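Local coordinates for protein DMSP lyase (PDB 5CU1) that is an iron-binding enzyme of the cupin clan, holding an iron(III) ion in a compact fold of antiparallel strands and flanking helices, at residues A31-P34 and A35-G38; A75-D78 and A79-A83; L68-T71 and A72-I76. One frame throughout, in Å; residues are numbered along the deposited sequence.

Contact 1. Residues A31-P34 and A35-G38; sequences AREP and ALAG
Glu33 meets Leu36 and Ala37 at the start of helix 34-39. It is the N-cap residue of this helix, and its carbonyl faces the first turn. Two weak hydrogen bonds reach Glu33 O, one from Leu36 N at 3.2 Å and one from Ala37 N at 3.3 Å. The Leu36 bond is clearly bent, at 132°, while the Ala37 bond is nearly straight. The Glu33 side chain splits its work. Its CB packs 3.9 Å from Leu36 CG, with Leu36 CD1 close behind. Beyond that point the chain bends (chi2 -74°) and carries the carboxylate away from Leu36. There OE1 takes a weak hydrogen bond from a water. The same water accepts a stronger bond from Ala35 N, 2.9 Å from the water oxygen. The carboxylate is thus tied to the first helical turn through one water. OE2 instead pairs with the hydroxyl of Tyr73. Pro34 follows as the first residue of the helix, where its missing N-H costs no helical bond. Its carbonyl receives a good bond, Gly38 N to Pro34 O at 2.8 Å, and so carries the helix onward. In the fold, this short helix follows helix 17-32 almost at once. Leu36 is buried and touches Leu29 and His30 of that helix and Phe148 of strand 144-150. Glu33 also touches Phe148, and Ala35 rests on Ile146 of the same strand.

Contact 2. Residues A75-D78 and A79-A83; sequences AIRD and AFIAA
Ala79 CB lies 3.4 Å from Ala75 O. The same carbonyl accepts the backbone bond from Ala79 N at 3.1 Å. The amide of Ala79 thus makes the bond, and its methyl merely packs on the same oxygen. Asp78 contributes differently. Its carbonyl takes a short, straight bond from Ala82 N at 2.9 Å, with an N-H...O angle of 176°. The Ala82 and Ile81 side chains pass close to this oxygen. The Asp78 carboxylate turns back to its neighbour Arg77. Arg77 NH1 and Asp78 OD1 form a salt bridge at 2.8 Å, with OD1 in the guanidinium plane and met on its syn side, but with NH1 somewhat out of the carboxylate plane. A weaker bond from the same NH1 reaches OD2. Arg77 NH2 also gives a weak bond to Leu68 O. Ile76 makes the apolar part. It lies side by side with Phe80, and its CG1 touches Phe80 CE2 at 3.8 Å. With CG1 anti to the amide nitrogen (chi1 -166°), CD1 extends alongside the ring and meets CE2 as well. In the backbone, Phe80 N bonds to Ile76 O at 2.9 Å. Ile76 and Phe80 face the protein interior, where both touch Leu150 of strand 144-150. Phe80 also reaches Met190 and Leu192 of strand 189-196. Leu29 and Leu22 of helix 17-32 pack on Ile76 and Phe80 respectively, while Ile81 meets helix 57-64.

Contact 3. Residues L68-T71 and A72-I76; sequences LTTT and AYAAI
The turn that leads into helix 74-83 brings Thr70 and Thr71 against Tyr73, the N-cap residue of that helix. The meeting is mainly one of side-chain packing around the tyrosine. Thr70 points its methyl at the base of the tyrosine, with CG2 3.7 Å from Tyr73 CB. Its side chain crosses that of Tyr73 at about a right angle. The methyl sits at the edge of the ring, near its plane, and comes close to Tyr73 CD2. The other branch of Thr70 turns toward the helix start. There OG1 lies 4.0 Å from Ala74 CB and 3.7 Å from Ala74 N. Thr71 runs alongside the tyrosine instead, and the two side chains point the same way. Thr71 OG1 sits between the backbone N and the carbonyl carbon (chi1 47°), which turns it to the ring. It lies 3.9 Å from both Tyr73 CD2 and Tyr73 CE2. Ala72 adds the cover from its own segment. Its methyl stands over the centre of one face of the tyrosine, 3.9 Å above the ring plane. The ring is thus met on a face by Ala72 and at an edge by Thr70. Tyr73 is buried. Its hydroxyl has Glu33 as partner, and its ring meets Phe148 of strand 144-150 edge to face. Leu29 of helix 17-32 also touches it. The arrangement is that of a loop-to-helix junction, in which residues of the entry loop pack on the side chain of the N-cap residue. The junction lies beside strand 144-150 of the cupin fold, which Tyr73 touches through Phe148.

Overall arrangement
From the N terminus, the chain reaches contact 1 first, at the short break between helices 17-32 and 34-39. Contact 3 follows at the end of the loop from helix 57-64, and contact 2 continues along helix 74-83. All three are local, and none closes a long loop. Contact 1 precedes the others, and contact 2 begins on the residues where contact 3 ends. These shared residues are Ala75 and Ile76, and the two centres lie 9 Å apart. Contacts 1 and 3 meet through the side chains of Glu33 and Tyr73, although their centres are 17 Å apart. Contacts 1 and 2 do not touch. All three lie beside strand 144-150 and helix 17-32, whose C-terminal end contact 1 includes.

Contact 1. Residues A31-P34 and A35-G38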
loop_
_atom_site.group_PDB
_atom_site.type_symbol
_atom_site.label_atom_id
_atom_site.label_comp_id
_atom_site.label_asym_id
_atom_site.label_seq_id
_atom_site.Cartn_x
_atom_site.Cartn_y
_atom_site.Cartn_z
ATOM N N ALA A 31 -15.434 5.520 -4.834
ATOM C CA ALA A 31 -16.483 5.783 -5.590
ATOM C C ALA A 31 -16.379 5.770 -7.090
ATOM O O ALA A 31 -17.200 5.223 -7.622
ATOM C CB ALA A 31 -17.388 6.840 -5.046
ATOM N N ARG A 32 -15.376 6.242 -7.731
ATOM C CA ARG A 32 -15.225 6.180 -9.148
ATOM C C ARG A 32 -14.756 4.919 -9.806
ATOM O O ARG A 32 -14.824 4.766 -10.970
ATOM C CB ARG A 32 -14.406 7.279 -9.669
ATOM C CG ARG A 32 -14.172 8.428 -8.848
ATOM C CD ARG A 32 -13.449 9.529 -9.618
ATOM N NE ARG A 32 -12.101 9.386 -9.601
ATOM C CZ ARG A 32 -11.313 9.934 -8.774
ATOM N NH1 ARG A 32 -11.587 10.783 -7.964
ATOM N NH2 ARG A 32 -10.151 9.689 -8.932
ATOM N N GLU A 33 -14.286 4.038 -8.991
ATOM C CA GLU A 33 -13.635 2.864 -9.329
ATOM C C GLU A 33 -14.292 1.618 -8.892
ATOM O O GLU A 33 -14.231 1.286 -7.858
ATOM C CB GLU A 33 -12.139 2.860 -8.859
ATOM C CG GLU A 33 -11.161 3.872 -9.450
ATOM C CD GLU A 33 -10.712 3.661 -10.807
ATOM O OE1 GLU A 33 -10.822 2.749 -11.270
ATOM O OE2 GLU A 33 -10.247 4.344 -11.405
ATOM N N PRO A 34 -14.884 0.861 -9.795
ATOM C CA PRO A 34 -15.666 -0.325 -9.457
ATOM C C PRO A 34 -15.001 -1.470 -8.737
ATOM O O PRO A 34 -15.586 -2.140 -8.008
ATOM C CB PRO A 34 -16.179 -0.747 -10.821
ATOM C CG PRO A 34 -16.088 0.367 -11.602
ATOM C CD PRO A 34 -14.989 1.107 -11.238
ATOM N N ALA A 35 -13.739 -1.640 -8.963
ATOM C CA ALA A 35 -12.966 -2.677 -8.363
ATOM C C ALA A 35 -12.743 -2.337 -6.866
ATOM O O ALA A 35 -12.747 -3.149 -6.155
ATOM C CB ALA A 35 -11.773 -3.009 -9.104
ATOM N N LEU A 36 -12.695 -1.128 -6.500
ATOM C CA LEU A 36 -12.665 -0.678 -5.153
ATOM C C LEU A 36 -13.962 -0.769 -4.383
ATOM O O LEU A 36 -14.047 -1.316 -3.417
ATOM C CB LEU A 36 -11.983 0.607 -5.067
ATOM C CG LEU A 36 -10.701 0.894 -5.767
ATOM C CD1 LEU A 36 -10.281 2.208 -5.424
ATOM C CD2 LEU A 36 -9.562 0.027 -5.509
ATOM N N ALA A 37 -14.956 -0.207 -4.974
ATOM C CA ALA A 37 -16.313 -0.158 -4.546
ATOM C C ALA A 37 -16.985 -1.486 -4.513
ATOM O O ALA A 37 -17.647 -1.723 -3.667
ATOM C CB ALA A 37 -17.103 0.876 -5.343
ATOM N N GLY A 38 -16.684 -2.358 -5.434
ATOM C CA GLY A 38 -16.913 -3.750 -5.321
ATOM C C GLY A 38 -16.301 -4.588 -4.265
ATOM O O GLY A 38 -16.848 -5.491 -3.909
HETATM O O HOH W 1 -12.073 -0.287 -10.840
#

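Contact 2. Residues A75-D78 and A79-A83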
loop_
_atom_site.group_PDB
_atom_site.type_symbol
_atom_site.label_atom_id
_atom_site.label_comp_id
_atom_site.label_asym_id
_atom_site.label_seq_id
_atom_site.Cartn_x
_atom_site.Cartn_y
_atom_site.Cartn_z
ATOM N N ALA A 75 -4.052 13.215 -8.097
ATOM C CA ALA A 75 -4.461 13.810 -6.820
ATOM C C ALA A 75 -4.127 13.093 -5.547
ATOM O O ALA A 75 -3.713 13.629 -4.689
ATOM C CB ALA A 75 -5.890 14.190 -6.852
ATOM N N ILE A 76 -4.416 11.828 -5.597
ATOM C CA ILE A 76 -4.303 10.894 -4.539
ATOM C C ILE A 76 -2.955 10.513 -4.294
ATOM O O ILE A 76 -2.631 10.464 -3.284
ATOM C CB ILE A 76 -5.388 9.760 -4.583
ATOM C CG1 ILE A 76 -5.436 9.023 -3.307
ATOM C CG2 ILE A 76 -5.177 8.847 -5.692
ATOM C CD1 ILE A 76 -6.361 7.927 -3.191
ATOM N N ARG A 77 -2.249 10.279 -5.312
ATOM C CA ARG A 77 -0.903 10.210 -5.316
ATOM C C ARG A 77 -0.178 11.334 -4.574
ATOM O O ARG A 77 0.557 11.050 -3.838
ATOM C CB ARG A 77 -0.452 10.044 -6.652
ATOM C CG ARG A 77 1.013 9.882 -6.838
ATOM C CD ARG A 77 1.622 11.052 -7.396
ATOM N NE ARG A 77 1.765 11.146 -8.764
ATOM C CZ ARG A 77 1.914 12.182 -9.540
ATOM N NH1 ARG A 77 1.844 13.351 -9.428
ATOM N NH2 ARG A 77 2.088 11.950 -10.604
ATOM N N ASP A 78 -0.430 12.566 -4.896
ATOM C CA ASP A 78 0.072 13.760 -4.299
ATOM C C ASP A 78 -0.283 13.901 -2.865
ATOM O O ASP A 78 0.477 14.121 -2.102
ATOM C CB ASP A 78 -0.126 15.001 -5.140
ATOM C CG ASP A 78 0.469 14.908 -6.551
ATOM O OD1 ASP A 78 1.329 14.341 -6.860
ATOM O OD2 ASP A 78 0.123 15.460 -7.443
ATOM N N ALA A 79 -1.477 13.564 -2.593
ATOM C CA ALA A 79 -1.972 13.367 -1.319
ATOM C C ALA A 79 -1.365 12.305 -0.455
ATOM O O ALA A 79 -0.982 12.616 0.462
ATOM C CB ALA A 79 -3.408 13.417 -1.355
ATOM N N PHE A 80 -1.054 11.170 -0.966
ATOM C CA PHE A 80 -0.253 10.179 -0.383
ATOM C C PHE A 80 1.214 10.728 0.090
ATOM O O PHE A 80 1.663 10.461 1.091
ATOM C CB PHE A 80 -0.302 8.806 -1.131
ATOM C CG PHE A 80 -1.411 7.839 -0.777
ATOM C CD1 PHE A 80 -1.646 7.481 0.478
ATOM C CD2 PHE A 80 -2.276 7.316 -1.772
ATOM C CE1 PHE A 80 -2.646 6.669 0.732
ATOM C CE2 PHE A 80 -3.257 6.481 -1.463
ATOM C CZ PHE A 80 -3.452 6.169 -0.228
ATOM N N ILE A 81 1.868 11.424 -0.774
ATOM C CA ILE A 81 2.982 12.151 -0.572
ATOM C C ILE A 81 2.931 13.219 0.449
ATOM O O ILE A 81 3.701 13.221 1.189
ATOM C CB ILE A 81 3.582 12.570 -1.861
ATOM C CG1 ILE A 81 3.913 11.421 -2.633
ATOM C CG2 ILE A 81 4.791 13.335 -1.725
ATOM C CD1 ILE A 81 4.239 11.681 -3.984
ATOM N N ALA A 82 2.016 14.114 0.381
ATOM C CA ALA A 82 1.745 15.079 1.359
ATOM C C ALA A 82 1.517 14.666 2.795
ATOM O O ALA A 82 2.133 15.128 3.575
ATOM C CB ALA A 82 0.868 16.202 0.859
ATOM N N ALA A 83 0.846 13.588 3.037
ATOM C CA ALA A 83 0.642 13.015 4.353
ATOM C C ALA A 83 1.625 12.127 4.826
ATOM O O ALA A 83 1.553 11.825 5.874
ATOM C CB ALA A 83 -0.707 12.341 4.386
#

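Contact 3. Residues L68-T71 and A72-I76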
loop_
_atom_site.group_PDB
_atom_site.type_symbol
_atom_site.label_atom_id
_atom_site.label_comp_id
_atom_site.label_asym_id
_atom_site.label_seq_id
_atom_site.Cartn_x
_atom_site.Cartn_y
_atom_site.Cartn_z
ATOM N N LEU A 68 7.057 8.518 -10.833
ATOM C CA LEU A 68 5.714 8.073 -10.420
ATOM C C LEU A 68 4.545 8.780 -11.245
ATOM O O LEU A 68 3.825 9.468 -10.774
ATOM C CB LEU A 68 5.545 8.261 -8.934
ATOM C CG LEU A 68 6.113 7.452 -7.891
ATOM C CD1 LEU A 68 6.059 8.111 -6.622
ATOM C CD2 LEU A 68 5.692 6.081 -7.878
ATOM N N THR A 69 4.616 8.570 -12.519
ATOM C CA THR A 69 3.708 8.628 -13.687
ATOM C C THR A 69 2.284 8.132 -13.599
ATOM O O THR A 69 2.090 7.107 -13.225
ATOM C CB THR A 69 4.532 8.050 -14.866
ATOM O OG1 THR A 69 5.414 8.999 -15.389
ATOM C CG2 THR A 69 3.895 7.641 -15.875
ATOM N N THR A 70 1.370 8.925 -13.932
ATOM C CA THR A 70 -0.005 8.535 -13.982
ATOM C C THR A 70 -0.879 8.975 -15.221
ATOM O O THR A 70 -0.564 9.811 -15.978
ATOM C CB THR A 70 -0.944 9.049 -12.837
ATOM O OG1 THR A 70 -0.493 10.129 -12.152
ATOM C CG2 THR A 70 -1.333 8.162 -12.050
ATOM N N THR A 71 -2.086 8.436 -15.231
ATOM C CA THR A 71 -3.215 8.786 -16.059
ATOM C C THR A 71 -4.177 9.634 -15.334
ATOM O O THR A 71 -4.164 10.725 -15.446
ATOM C CB THR A 71 -3.766 7.512 -16.522
ATOM O OG1 THR A 71 -3.868 6.656 -15.465
ATOM C CG2 THR A 71 -2.830 6.952 -17.389
ATOM N N ALA A 72 -4.930 9.051 -14.504
ATOM C CA ALA A 72 -6.017 9.612 -13.846
ATOM C C ALA A 72 -5.989 9.839 -12.371
ATOM O O ALA A 72 -6.929 10.188 -11.946
ATOM C CB ALA A 72 -7.147 8.732 -14.206
ATOM N N TYR A 73 -4.879 9.703 -11.689
ATOM C CA TYR A 73 -4.664 9.428 -10.289
ATOM C C TYR A 73 -3.599 10.269 -9.585
ATOM O O TYR A 73 -3.272 10.022 -8.564
ATOM C CB TYR A 73 -4.397 7.892 -10.052
ATOM C CG TYR A 73 -5.365 6.926 -10.694
ATOM C CD1 TYR A 73 -6.613 6.850 -10.265
ATOM C CD2 TYR A 73 -5.048 6.218 -11.808
ATOM C CE1 TYR A 73 -7.497 6.083 -10.880
ATOM C CE2 TYR A 73 -5.909 5.420 -12.395
ATOM C CZ TYR A 73 -7.138 5.325 -11.896
ATOM O OH TYR A 73 -8.016 4.662 -12.382
ATOM N N ALA A 74 -3.252 11.394 -10.120
ATOM C CA ALA A 74 -2.408 12.409 -9.551
ATOM C C ALA A 74 -2.798 13.011 -8.351
ATOM O O ALA A 74 -2.038 13.201 -7.544
ATOM C CB ALA A 74 -2.000 13.418 -10.531
ATOM N N ALA A 75 -4.052 13.215 -8.097
ATOM C CA ALA A 75 -4.461 13.810 -6.820
ATOM C C ALA A 75 -4.127 13.093 -5.547
ATOM O O ALA A 75 -3.713 13.629 -4.689
ATOM C CB ALA A 75 -5.890 14.190 -6.852
ATOM N N ILE A 76 -4.416 11.828 -5.597
ATOM C CA ILE A 76 -4.303 10.894 -4.539
ATOM C C ILE A 76 -2.955 10.513 -4.294
ATOM O O ILE A 76 -2.631 10.464 -3.284
ATOM C CB ILE A 76 -5.388 9.760 -4.583
ATOM C CG1 ILE A 76 -5.436 9.023 -3.307
ATOM C CG2 ILE A 76 -5.177 8.847 -5.692
ATOM C CD1 ILE A 76 -6.361 7.927 -3.191
#